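Local coordinates for protein tyrosyl-tRNA synthetase (Archaeoglobus fulgidus, PDB 2CYB) that probably attaches tyrosine to its cognate tRNA, first activating the amino acid with ATP and then transferring it to the acceptor end, at residues Gly209-Gly212 with Ser218-Asn221; Asp227-Val232 with Asp314-Leu319; Val122-Lys127 with Ile166-Val171; Ala129-Leu134 with Arg188-Arg193; Val53-Asp58 with Val200-Pro205. One frame throughout, in Å; residues are numbered along the deposited sequence.

Interaction 1. Residues Gly209-Gly212 with Ser218-Asn221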
# COMPACT_ATOMS: atom_id res chain seq x y z
N GLY A 209 4.35 26.73 -17.42
CA GLY A 209 5.35 27.57 -16.80
C GLY A 209 5.59 28.86 -17.57
O GLY A 209 5.14 29.00 -18.70
N LEU A 210 6.32 29.78 -16.95
CA LEU A 210 6.63 31.08 -17.54
C LEU A 210 7.30 31.03 -18.91
O LEU A 210 7.22 32.00 -19.68
CB LEU A 210 7.49 31.90 -16.58
CG LEU A 210 6.78 32.27 -15.27
CD1 LEU A 210 7.76 32.92 -14.31
CD2 LEU A 210 5.62 33.21 -15.57
N ASP A 211 7.95 29.92 -19.23
CA ASP A 211 8.62 29.75 -20.52
C ASP A 211 7.73 29.10 -21.57
O ASP A 211 8.17 28.84 -22.69
CB ASP A 211 9.90 28.92 -20.35
CG ASP A 211 9.66 27.65 -19.56
OD1 ASP A 211 8.56 27.06 -19.70
OD2 ASP A 211 10.58 27.23 -18.82
N GLY A 212 6.48 28.82 -21.20
CA GLY A 212 5.56 28.20 -22.15
C GLY A 212 5.59 26.69 -22.14
O GLY A 212 4.90 26.04 -22.92
N SER A 218 12.45 22.34 -11.11
CA SER A 218 13.81 22.37 -11.64
C SER A 218 14.12 23.71 -12.29
O SER A 218 14.90 24.50 -11.75
CB SER A 218 13.98 21.26 -12.68
OG SER A 218 15.22 21.38 -13.36
N LYS A 219 13.52 23.97 -13.44
CA LYS A 219 13.73 25.21 -14.17
C LYS A 219 13.44 26.43 -13.31
O LYS A 219 14.18 27.42 -13.35
CB LYS A 219 12.84 25.27 -15.41
CG LYS A 219 13.08 24.18 -16.43
CD LYS A 219 12.20 24.40 -17.64
CE LYS A 219 12.41 23.35 -18.70
NZ LYS A 219 11.53 23.61 -19.88
N GLY A 220 12.37 26.36 -12.53
CA GLY A 220 11.99 27.48 -11.69
C GLY A 220 11.18 28.44 -12.53
O GLY A 220 11.08 29.63 -12.23
N ASN A 221 10.59 27.91 -13.59
CA ASN A 221 9.77 28.68 -14.52
C ASN A 221 8.38 28.96 -13.94
O ASN A 221 7.37 28.73 -14.60
CB ASN A 221 9.66 27.93 -15.85
CG ASN A 221 9.13 26.52 -15.68
OD1 ASN A 221 9.23 25.93 -14.60
ND2 ASN A 221 8.58 25.96 -16.75
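N221 meets D211 and L210 just after the KMSKS motif of this class I synthetase. The loop folds back here, so that the type I turn from G209 to G212 faces the residues following the signature.

The N221 side chain can be followed outward. CB lies 3.2 Å from D211 OD2. CG carries the amide on past the same oxygen. ND2 then donates to D211 OD1 at 3.1 Å, with a nearly straight N-H (164°). That oxygen is met on its syn side but well out of the carboxylate plane, and it lies close to the amide plane of N221. A second, weak bond runs from ND2 to D211 OD2. ND2 also bonds K214 O, and OD1 accepts from S216 N, so both ends of the amide are tied to the signature loop. With chi1 at 55°, CG sits between the backbone N and the carbonyl carbon, which turns the amide toward the turn.

D211 has further partners. OD1 also accepts from Q213 N, and OD2 makes a long salt bridge to K219 NZ. The turn closes through G212 N and G209 O. Next to it, L210 N donates to N221 O at 2.8 Å.

Interaction 2. Residues Asp227-Val232 with Asp314-Leu319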
# COMPACT_ATOMS: atom_id res chain seq x y z
N ASP A 227 8.56 35.37 -3.85
CA ASP A 227 9.38 36.16 -4.77
C ASP A 227 9.23 37.66 -4.48
O ASP A 227 8.11 38.17 -4.37
CB ASP A 227 9.01 35.89 -6.23
CG ASP A 227 9.54 34.56 -6.75
OD1 ASP A 227 10.60 34.11 -6.27
OD2 ASP A 227 8.90 33.98 -7.65
N PRO A 228 10.35 38.38 -4.34
CA PRO A 228 10.28 39.82 -4.08
C PRO A 228 9.81 40.56 -5.34
O PRO A 228 10.00 40.07 -6.47
CB PRO A 228 11.71 40.17 -3.69
CG PRO A 228 12.52 39.19 -4.49
CD PRO A 228 11.75 37.91 -4.31
N PRO A 229 9.19 41.74 -5.17
CA PRO A 229 8.70 42.53 -6.30
C PRO A 229 9.67 42.58 -7.48
O PRO A 229 9.26 42.44 -8.63
CB PRO A 229 8.45 43.89 -5.68
CG PRO A 229 7.97 43.53 -4.32
CD PRO A 229 8.95 42.44 -3.90
N GLU A 230 10.95 42.77 -7.19
CA GLU A 230 11.97 42.84 -8.23
C GLU A 230 12.07 41.53 -9.00
O GLU A 230 12.19 41.53 -10.22
CB GLU A 230 13.33 43.16 -7.62
CG GLU A 230 13.60 44.65 -7.42
CD GLU A 230 14.06 45.33 -8.70
OE1 GLU A 230 13.27 45.37 -9.67
OE2 GLU A 230 15.20 45.83 -8.73
N GLU A 231 12.03 40.41 -8.27
CA GLU A 231 12.12 39.09 -8.89
C GLU A 231 10.88 38.81 -9.72
O GLU A 231 10.97 38.25 -10.81
CB GLU A 231 12.31 38.02 -7.81
CG GLU A 231 12.47 36.60 -8.36
CD GLU A 231 13.74 36.40 -9.18
OE1 GLU A 231 13.90 35.31 -9.76
OE2 GLU A 231 14.57 37.33 -9.23
N VAL A 232 9.71 39.19 -9.21
CA VAL A 232 8.47 39.00 -9.96
C VAL A 232 8.58 39.74 -11.29
O VAL A 232 8.24 39.21 -12.35
CB VAL A 232 7.25 39.55 -9.20
CG1 VAL A 232 6.02 39.54 -10.10
CG2 VAL A 232 7.00 38.72 -7.95
N ASP A 314 0.30 42.25 -0.45
CA ASP A 314 -0.80 42.19 0.50
C ASP A 314 -0.74 40.86 1.25
O ASP A 314 -0.99 40.81 2.46
CB ASP A 314 -2.13 42.32 -0.23
CG ASP A 314 -3.32 42.22 0.70
OD1 ASP A 314 -3.45 43.09 1.59
OD2 ASP A 314 -4.12 41.27 0.54
N ALA A 315 -0.41 39.79 0.54
CA ALA A 315 -0.33 38.46 1.15
C ALA A 315 0.72 38.47 2.25
O ALA A 315 0.47 38.00 3.36
CB ALA A 315 0.02 37.41 0.09
N ARG A 316 1.89 39.01 1.95
CA ARG A 316 2.97 39.07 2.92
C ARG A 316 2.57 39.96 4.10
O ARG A 316 2.88 39.66 5.25
CB ARG A 316 4.25 39.60 2.26
CG ARG A 316 5.00 38.52 1.48
CD ARG A 316 6.08 39.09 0.58
NE ARG A 316 5.51 39.78 -0.58
CZ ARG A 316 6.23 40.24 -1.60
NH1 ARG A 316 5.62 40.85 -2.61
NH2 ARG A 316 7.54 40.09 -1.62
N LYS A 317 1.85 41.04 3.81
CA LYS A 317 1.38 41.95 4.84
C LYS A 317 0.54 41.19 5.86
O LYS A 317 0.74 41.32 7.06
CB LYS A 317 0.55 43.07 4.21
CG LYS A 317 -0.01 44.09 5.20
CD LYS A 317 -0.97 45.04 4.49
CE LYS A 317 -1.51 46.09 5.44
NZ LYS A 317 -0.44 46.99 5.94
N ARG A 318 -0.41 40.39 5.36
CA ARG A 318 -1.27 39.60 6.23
C ARG A 318 -0.43 38.54 6.92
O ARG A 318 -0.58 38.29 8.12
CB ARG A 318 -2.38 38.93 5.42
CG ARG A 318 -3.37 39.87 4.78
CD ARG A 318 -4.39 39.11 3.95
NE ARG A 318 -5.30 40.00 3.24
CZ ARG A 318 -6.24 39.60 2.39
NH1 ARG A 318 -7.03 40.49 1.79
NH2 ARG A 318 -6.40 38.30 2.13
N LEU A 319 0.44 37.91 6.14
CA LEU A 319 1.32 36.87 6.64
C LEU A 319 2.17 37.38 7.80
O LEU A 319 2.75 36.60 8.55
CB LEU A 319 2.23 36.38 5.51
CG LEU A 319 3.17 35.20 5.78
CD1 LEU A 319 2.36 33.98 6.17
CD2 LEU A 319 3.99 34.92 4.53
O HOH W 1 6.48 40.30 -4.91
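R316 reaches across to D227, P228 and P229 with the end of its guanidinium group, and it carries the whole of the 314-319 side of this contact.

The van der Waals part is made at the edge of the guanidinium. P229 CD lies near its plane, 3.6 Å from R316 NH2. P228 CA also comes up to the edge, 3.7 Å from R316 NH2. P229 CG touches the other terminal nitrogen, R316 NH1, at 4.0 Å. The P229 ring and the arginine chain approach from opposite directions. The chain starts with CG beside the backbone N (chi1 -80°) and bends at chi3 (-72°), which swings the flat end toward the prolines.

These prolines begin a helix. P228 occupies the N-cap position, P229 is the first residue of helix 229-237, and P228 O accepts from V232 N. R316 comes from helix 297-319, the last helix of the chain, so the contact joins a late turn of that helix to the start of 229-237. Nearby, V232 packs on L308, N309 and L312 of the same long helix.

The polar part is looser. D227 O stands 3.4 Å from R316 NH2, but the angle is too poor for a hydrogen bond. A water donates to D227 O at 2.7 Å. Its contact with R316 NH1 is short and weak, so the bridge is doubtful.

The charged ends find their ionic partners beyond the contact: R316 NH1 with E313, D227 OD2 with K235. R316 NE also bonds weakly to L312 O.

Interaction 3. Residues Val122-Lys127 with Ile166-Val171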
# COMPACT_ATOMS: atom_id res chain seq x y z
N VAL A 122 -7.86 3.27 8.16
CA VAL A 122 -6.92 2.26 7.66
C VAL A 122 -7.67 1.05 7.12
O VAL A 122 -7.29 0.48 6.09
CB VAL A 122 -5.92 1.82 8.75
CG1 VAL A 122 -5.08 3.00 9.18
CG2 VAL A 122 -6.66 1.23 9.93
N LEU A 123 -8.75 0.66 7.78
CA LEU A 123 -9.51 -0.48 7.30
C LEU A 123 -10.07 -0.16 5.91
O LEU A 123 -10.09 -1.03 5.03
CB LEU A 123 -10.62 -0.82 8.29
CG LEU A 123 -11.13 -2.26 8.39
CD1 LEU A 123 -10.08 -3.27 7.96
CD2 LEU A 123 -11.54 -2.50 9.84
N ASP A 124 -10.52 1.08 5.71
CA ASP A 124 -11.04 1.47 4.40
C ASP A 124 -9.95 1.40 3.34
O ASP A 124 -10.21 1.03 2.18
CB ASP A 124 -11.62 2.88 4.44
CG ASP A 124 -13.06 2.91 4.92
OD1 ASP A 124 -13.54 4.01 5.26
OD2 ASP A 124 -13.70 1.84 4.94
N VAL A 125 -8.73 1.78 3.72
CA VAL A 125 -7.60 1.74 2.80
C VAL A 125 -7.39 0.30 2.35
O VAL A 125 -7.20 0.03 1.16
CB VAL A 125 -6.30 2.27 3.45
CG1 VAL A 125 -5.10 1.96 2.56
CG2 VAL A 125 -6.40 3.76 3.68
N LEU A 126 -7.44 -0.62 3.31
CA LEU A 126 -7.25 -2.03 2.98
C LEU A 126 -8.35 -2.54 2.04
O LEU A 126 -8.08 -3.32 1.12
CB LEU A 126 -7.19 -2.88 4.25
CG LEU A 126 -6.00 -2.61 5.18
CD1 LEU A 126 -5.94 -3.71 6.22
CD2 LEU A 126 -4.70 -2.55 4.39
N LYS A 127 -9.58 -2.10 2.27
CA LYS A 127 -10.71 -2.50 1.43
C LYS A 127 -10.54 -1.91 0.04
O LYS A 127 -10.75 -2.60 -0.97
CB LYS A 127 -12.02 -2.02 2.04
CG LYS A 127 -12.39 -2.72 3.34
CD LYS A 127 -13.66 -2.14 3.95
CE LYS A 127 -14.07 -2.91 5.20
NZ LYS A 127 -15.32 -2.37 5.81
N ILE A 166 -11.92 12.09 0.51
CA ILE A 166 -13.18 12.69 0.09
C ILE A 166 -14.31 12.20 0.99
O ILE A 166 -15.10 13.00 1.51
CB ILE A 166 -13.50 12.33 -1.39
CG1 ILE A 166 -12.46 12.97 -2.32
CG2 ILE A 166 -14.90 12.81 -1.75
CD1 ILE A 166 -12.51 12.46 -3.74
N ALA A 167 -14.38 10.89 1.20
CA ALA A 167 -15.42 10.31 2.04
C ALA A 167 -15.27 10.66 3.52
O ALA A 167 -16.23 11.04 4.18
CB ALA A 167 -15.43 8.80 1.88
N HIS A 168 -14.06 10.52 4.05
CA HIS A 168 -13.84 10.80 5.46
C HIS A 168 -13.94 12.27 5.87
O HIS A 168 -14.15 12.56 7.05
CB HIS A 168 -12.50 10.19 5.91
CG HIS A 168 -12.56 8.70 6.06
ND1 HIS A 168 -12.58 8.08 7.29
CD2 HIS A 168 -12.65 7.72 5.14
CE1 HIS A 168 -12.69 6.78 7.12
NE2 HIS A 168 -12.73 6.53 5.82
N LEU A 169 -13.80 13.18 4.91
CA LEU A 169 -13.92 14.60 5.22
C LEU A 169 -15.35 15.08 4.91
O LEU A 169 -15.66 16.27 5.03
CB LEU A 169 -12.90 15.42 4.41
CG LEU A 169 -11.43 15.19 4.78
CD1 LEU A 169 -10.53 15.85 3.73
CD2 LEU A 169 -11.14 15.74 6.17
N GLY A 170 -16.21 14.15 4.52
CA GLY A 170 -17.59 14.49 4.20
C GLY A 170 -17.69 15.50 3.08
O GLY A 170 -18.52 16.41 3.11
N VAL A 171 -16.85 15.32 2.07
CA VAL A 171 -16.80 16.22 0.93
C VAL A 171 -17.81 15.88 -0.16
O VAL A 171 -17.99 14.72 -0.51
CB VAL A 171 -15.36 16.25 0.35
CG1 VAL A 171 -15.33 16.92 -1.01
CG2 VAL A 171 -14.44 16.96 1.32
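H168 and D124 are the two residues that touch here, and a single hydrogen bond links them. H168 NE2 donates to D124 OD1 at 2.7 Å, with an N-H...O angle of 153°. The oxygen is met on its anti lone pair, on the side away from OD2. It also lies near the imidazole plane, so the ring presents its edge. Carboxylate and ring planes stand 73° apart.

The tight part of the contact is on the D124 side. D124 is buried, and its OD1 also bonds to Y196 OH, so two donors hold one oxygen. With chi1 at -85°, CG lies beside the backbone N and the carboxylate reaches out to H168. L164 and L194 pack against D124.

The other part is looser. The nearest CA pair, D124 and H168, is 9.8 Å apart, so the backbones do not meet. H168 is partly exposed, and Y121 meets its ring edge-to-face. An alanine in place of H168 would probably leave D124 OD1 without one of its two hydrogen-bond partners, keeping Y196 OH, and take away the ring that Y121 packs against.

H168 is the last residue of helix 154-168, which then ends in a Schellman motif with G170 at positive phi. This same helix supplies Y158, Q162 and D165 to the tyrosine site. The contact therefore ties the end of the substrate-binding helix to helix 119-131, which also faces the second subunit, in the Rossmann-fold catalytic domain of a class I synthetase.

Interaction 4. Residues Ala129-Leu134 with Arg188-Arg193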
# COMPACT_ATOMS: atom_id res chain seq x y z
N ALA A 129 -7.74 -1.08 -1.34
CA ALA A 129 -6.62 -1.78 -1.97
C ALA A 129 -7.03 -3.15 -2.51
O ALA A 129 -6.52 -3.59 -3.53
CB ALA A 129 -5.45 -1.94 -0.98
N ARG A 130 -7.94 -3.82 -1.80
CA ARG A 130 -8.40 -5.14 -2.21
C ARG A 130 -9.24 -5.10 -3.49
O ARG A 130 -9.25 -6.08 -4.25
CB ARG A 130 -9.22 -5.76 -1.07
CG ARG A 130 -10.08 -6.96 -1.46
CD ARG A 130 -9.25 -8.17 -1.79
NE ARG A 130 -10.07 -9.33 -2.10
CZ ARG A 130 -10.53 -9.64 -3.31
NH1 ARG A 130 -11.28 -10.72 -3.49
NH2 ARG A 130 -10.24 -8.87 -4.35
N ILE A 131 -9.93 -3.99 -3.74
CA ILE A 131 -10.76 -3.90 -4.94
C ILE A 131 -10.19 -3.05 -6.07
O ILE A 131 -10.82 -2.88 -7.11
CB ILE A 131 -12.19 -3.38 -4.59
CG1 ILE A 131 -12.13 -1.91 -4.14
CG2 ILE A 131 -12.77 -4.21 -3.45
CD1 ILE A 131 -13.51 -1.27 -3.94
N THR A 132 -8.98 -2.53 -5.87
CA THR A 132 -8.35 -1.69 -6.88
C THR A 132 -7.15 -2.41 -7.52
O THR A 132 -6.23 -2.83 -6.82
CB THR A 132 -7.87 -0.36 -6.26
OG1 THR A 132 -8.98 0.30 -5.66
CG2 THR A 132 -7.24 0.53 -7.31
N THR A 133 -7.16 -2.59 -8.83
CA THR A 133 -6.02 -3.24 -9.48
C THR A 133 -4.79 -2.35 -9.37
O THR A 133 -4.90 -1.12 -9.33
CB THR A 133 -6.28 -3.51 -10.99
OG1 THR A 133 -6.43 -2.27 -11.68
CG2 THR A 133 -7.53 -4.35 -11.18
N LEU A 134 -3.62 -2.97 -9.31
CA LEU A 134 -2.37 -2.21 -9.26
C LEU A 134 -2.31 -1.33 -10.51
O LEU A 134 -1.87 -0.19 -10.47
CB LEU A 134 -1.18 -3.17 -9.23
CG LEU A 134 0.20 -2.50 -9.32
CD1 LEU A 134 0.36 -1.47 -8.19
CD2 LEU A 134 1.29 -3.56 -9.25
N ARG A 188 -14.84 8.04 -7.64
CA ARG A 188 -16.23 7.93 -8.08
C ARG A 188 -16.66 6.48 -8.29
O ARG A 188 -17.80 6.11 -8.02
CB ARG A 188 -16.45 8.72 -9.39
CG ARG A 188 -16.43 10.24 -9.22
CD ARG A 188 -16.55 10.96 -10.57
NE ARG A 188 -17.81 10.66 -11.27
CZ ARG A 188 -18.98 11.26 -11.03
NH1 ARG A 188 -19.08 12.19 -10.09
NH2 ARG A 188 -20.04 10.92 -11.74
N GLU A 189 -15.73 5.65 -8.77
CA GLU A 189 -16.03 4.26 -9.05
C GLU A 189 -15.94 3.33 -7.83
O GLU A 189 -16.76 2.43 -7.66
CB GLU A 189 -15.11 3.74 -10.16
CG GLU A 189 -15.41 2.33 -10.62
CD GLU A 189 -14.50 1.88 -11.75
OE1 GLU A 189 -14.49 2.56 -12.80
OE2 GLU A 189 -13.81 0.86 -11.60
N ASN A 190 -14.95 3.57 -6.97
CA ASN A 190 -14.73 2.72 -5.80
C ASN A 190 -15.39 3.11 -4.48
O ASN A 190 -15.75 2.22 -3.70
CB ASN A 190 -13.23 2.57 -5.56
CG ASN A 190 -12.59 1.61 -6.53
OD1 ASN A 190 -13.14 1.32 -7.59
ND2 ASN A 190 -11.42 1.10 -6.17
N LEU A 191 -15.55 4.40 -4.22
CA LEU A 191 -16.16 4.83 -2.96
C LEU A 191 -17.54 4.21 -2.70
O LEU A 191 -17.84 3.83 -1.57
CB LEU A 191 -16.24 6.35 -2.87
CG LEU A 191 -14.88 7.05 -2.69
CD1 LEU A 191 -15.09 8.52 -2.45
CD2 LEU A 191 -14.13 6.43 -1.52
N PRO A 192 -18.38 4.09 -3.74
CA PRO A 192 -19.69 3.50 -3.47
C PRO A 192 -19.58 2.06 -2.95
O PRO A 192 -20.42 1.62 -2.17
CB PRO A 192 -20.39 3.58 -4.82
CG PRO A 192 -19.78 4.80 -5.46
CD PRO A 192 -18.31 4.61 -5.12
N ARG A 193 -18.54 1.35 -3.39
CA ARG A 193 -18.34 -0.03 -2.97
C ARG A 193 -18.03 -0.11 -1.48
O ARG A 193 -18.13 -1.18 -0.87
CB ARG A 193 -17.22 -0.68 -3.77
CG ARG A 193 -17.50 -0.79 -5.26
CD ARG A 193 -18.64 -1.76 -5.55
NE ARG A 193 -18.81 -1.97 -6.99
CZ ARG A 193 -19.53 -2.94 -7.52
NH1 ARG A 193 -20.17 -3.81 -6.73
NH2 ARG A 193 -19.61 -3.06 -8.84
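I131 and T132 meet N190 where the C-terminal part of helix 119-131 lies beside that of helix 181-190.

The amide nitrogen of N190 is central. I131 CG1 lies 3.7 Å from N190 ND2, and I131 CD1 rests 3.8 Å from R193 CB. I131 has chi1 at 68°, which places CG1 between the backbone N and the carbonyl carbon and sends the extended CG1-CD1 arm across to the other segment. R193 adds only the base of its side chain, because its chain bends at chi2 and its end leads away.

T132 OG1 comes within 2.6 Å of N190 ND2, a close approach whose angle is too poor for a hydrogen bond. OG1 instead bonds to M128 O, one turn back. With CG beside its backbone N (chi1 -77°), the N190 side chain points at segment 129-134, and ND2 ends next to both I131 and T132.

A glycine at N190 would probably leave I131 without the amide it packs on and open a gap beside T132.

Other residues of segment 129-134 pack on the second subunit, and R130 forms a salt bridge with E79 of that chain. The contact thus joins the C-terminal part of helix 181-190 to a segment that is itself part of the dimer interface of this class I synthetase.

Interaction 5. Residues Val53-Asp58 with Val200-Pro205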
# COMPACT_ATOMS: atom_id res chain seq x y z
N VAL A 53 -6.65 27.66 -4.96
CA VAL A 53 -7.04 28.46 -3.81
C VAL A 53 -8.14 29.44 -4.24
O VAL A 53 -9.14 29.61 -3.55
CB VAL A 53 -5.85 29.25 -3.24
CG1 VAL A 53 -6.33 30.37 -2.34
CG2 VAL A 53 -4.94 28.31 -2.46
N GLN A 54 -7.94 30.05 -5.41
CA GLN A 54 -8.92 31.01 -5.93
C GLN A 54 -10.26 30.31 -6.15
O GLN A 54 -11.31 30.90 -5.89
CB GLN A 54 -8.43 31.63 -7.24
CG GLN A 54 -9.44 32.57 -7.92
CD GLN A 54 -9.77 33.80 -7.08
OE1 GLN A 54 -10.94 34.11 -6.86
NE2 GLN A 54 -8.74 34.51 -6.64
N LYS A 55 -10.23 29.07 -6.61
CA LYS A 55 -11.47 28.34 -6.84
C LYS A 55 -12.17 28.08 -5.51
O LYS A 55 -13.40 28.12 -5.44
CB LYS A 55 -11.19 27.03 -7.58
CG LYS A 55 -12.44 26.21 -7.90
CD LYS A 55 -13.57 27.08 -8.48
CE LYS A 55 -13.17 27.77 -9.78
NZ LYS A 55 -14.23 28.72 -10.25
N LEU A 56 -11.40 27.82 -4.45
CA LEU A 56 -12.01 27.59 -3.14
C LEU A 56 -12.68 28.88 -2.66
O LEU A 56 -13.74 28.83 -2.04
CB LEU A 56 -10.97 27.13 -2.12
CG LEU A 56 -10.52 25.66 -2.22
CD1 LEU A 56 -9.52 25.36 -1.12
CD2 LEU A 56 -11.73 24.74 -2.09
N MET A 57 -12.08 30.03 -2.96
CA MET A 57 -12.66 31.31 -2.56
C MET A 57 -13.93 31.56 -3.36
O MET A 57 -14.89 32.14 -2.84
CB MET A 57 -11.66 32.45 -2.75
CG MET A 57 -10.51 32.42 -1.76
SD MET A 57 -9.42 33.86 -1.85
CE MET A 57 -10.20 34.94 -0.66
N ASP A 58 -13.95 31.14 -4.62
CA ASP A 58 -15.14 31.29 -5.44
C ASP A 58 -16.25 30.46 -4.78
O ASP A 58 -17.36 30.94 -4.57
CB ASP A 58 -14.92 30.74 -6.86
CG ASP A 58 -13.93 31.56 -7.68
OD1 ASP A 58 -13.57 31.10 -8.80
OD2 ASP A 58 -13.52 32.64 -7.23
N VAL A 200 -18.76 14.83 -6.58
CA VAL A 200 -18.85 15.69 -7.74
C VAL A 200 -17.41 16.21 -7.80
O VAL A 200 -16.80 16.47 -6.75
CB VAL A 200 -19.81 16.87 -7.50
CG1 VAL A 200 -19.93 17.70 -8.77
CG2 VAL A 200 -21.17 16.35 -7.06
N CYS A 201 -16.86 16.35 -9.00
CA CYS A 201 -15.49 16.84 -9.14
C CYS A 201 -15.40 18.08 -10.02
O CYS A 201 -16.07 18.18 -11.05
CB CYS A 201 -14.61 15.73 -9.72
SG CYS A 201 -14.68 14.19 -8.76
N LEU A 202 -14.57 19.03 -9.60
CA LEU A 202 -14.35 20.26 -10.36
C LEU A 202 -12.85 20.33 -10.63
O LEU A 202 -12.05 20.38 -9.70
CB LEU A 202 -14.80 21.48 -9.55
CG LEU A 202 -14.70 22.83 -10.28
CD1 LEU A 202 -15.66 23.82 -9.65
CD2 LEU A 202 -13.27 23.35 -10.24
N HIS A 203 -12.47 20.34 -11.90
CA HIS A 203 -11.06 20.37 -12.25
C HIS A 203 -10.59 21.69 -12.85
O HIS A 203 -11.25 22.26 -13.72
CB HIS A 203 -10.75 19.23 -13.21
CG HIS A 203 -11.03 17.87 -12.65
ND1 HIS A 203 -11.58 16.85 -13.39
CD2 HIS A 203 -10.83 17.37 -11.41
CE1 HIS A 203 -11.70 15.78 -12.64
NE2 HIS A 203 -11.25 16.06 -11.43
N THR A 204 -9.45 22.16 -12.37
CA THR A 204 -8.88 23.40 -12.88
C THR A 204 -7.80 23.04 -13.89
O THR A 204 -7.21 21.96 -13.83
CB THR A 204 -8.26 24.22 -11.74
OG1 THR A 204 -7.31 23.40 -11.03
CG2 THR A 204 -9.33 24.69 -10.78
N PRO A 205 -7.53 23.93 -14.85
CA PRO A 205 -6.49 23.61 -15.83
C PRO A 205 -5.10 23.62 -15.21
O PRO A 205 -4.88 24.23 -14.16
CB PRO A 205 -6.67 24.70 -16.89
CG PRO A 205 -7.19 25.86 -16.09
CD PRO A 205 -8.17 25.22 -15.15
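K55 lies against L202 and T204 where helix 47-61 packs on the central sheet of the Rossmann fold. This helix connects strands 34-39 and 65-70, and it starts within the HIGH motif. Strand 200-204 belongs to the same sheet, beside strand 173-177.

The K55 and L202 side chains cross at about a right angle. K55 touches with the middle of its chain. Its CG lies 3.8 Å from L202 CD2, and its CD lies 4.0 Å from L202 CD1. L202 thus brings both methyls against the aliphatic part of the lysine. Its CG is anti to the backbone N (chi1 -176°), which sends the two methyls toward the helix. K55 also packs on V175 of the neighbouring strand.

T204 stands two residues along, and its side chain also sets out toward the helix. It approaches the base of the lysine more loosely, with CG2 4.4 Å from K55 CB. H203, between them, points away and bonds to E16 and H184.

The lysine chain does not run straight out from its helix. The bends at chi2 (46°) and chi3 (60°) turn the charged end away from L202 and along its own helix toward D58. There the buried ammonium has three partners. It bonds to the backbone oxygens of R12 and I10, and K55 NZ forms a salt bridge with D58 OD1 at 2.9 Å, using the anti lone pair of that oxygen.

Interaction 5 is the buried contact of the set, near the centre of the chain, and it is held by hydrocarbon packing. Interaction 2 is a surface contact, where an arginine edge and a water do the work. The other three are partly buried. Interactions 3 and 4 share helix 119-131, touch through I166 and L191, and both reach the second subunit. Interaction 3 rests on one histidine-carboxylate hydrogen bond, interaction 4 on van der Waals contact around an amide. Interaction 1 joins parts of one loop through amide and carboxylate bonds. It lies about 36 Å, centre to centre, from each of interactions 3 and 4. R188 of interaction 4 packs on C201 of interaction 5.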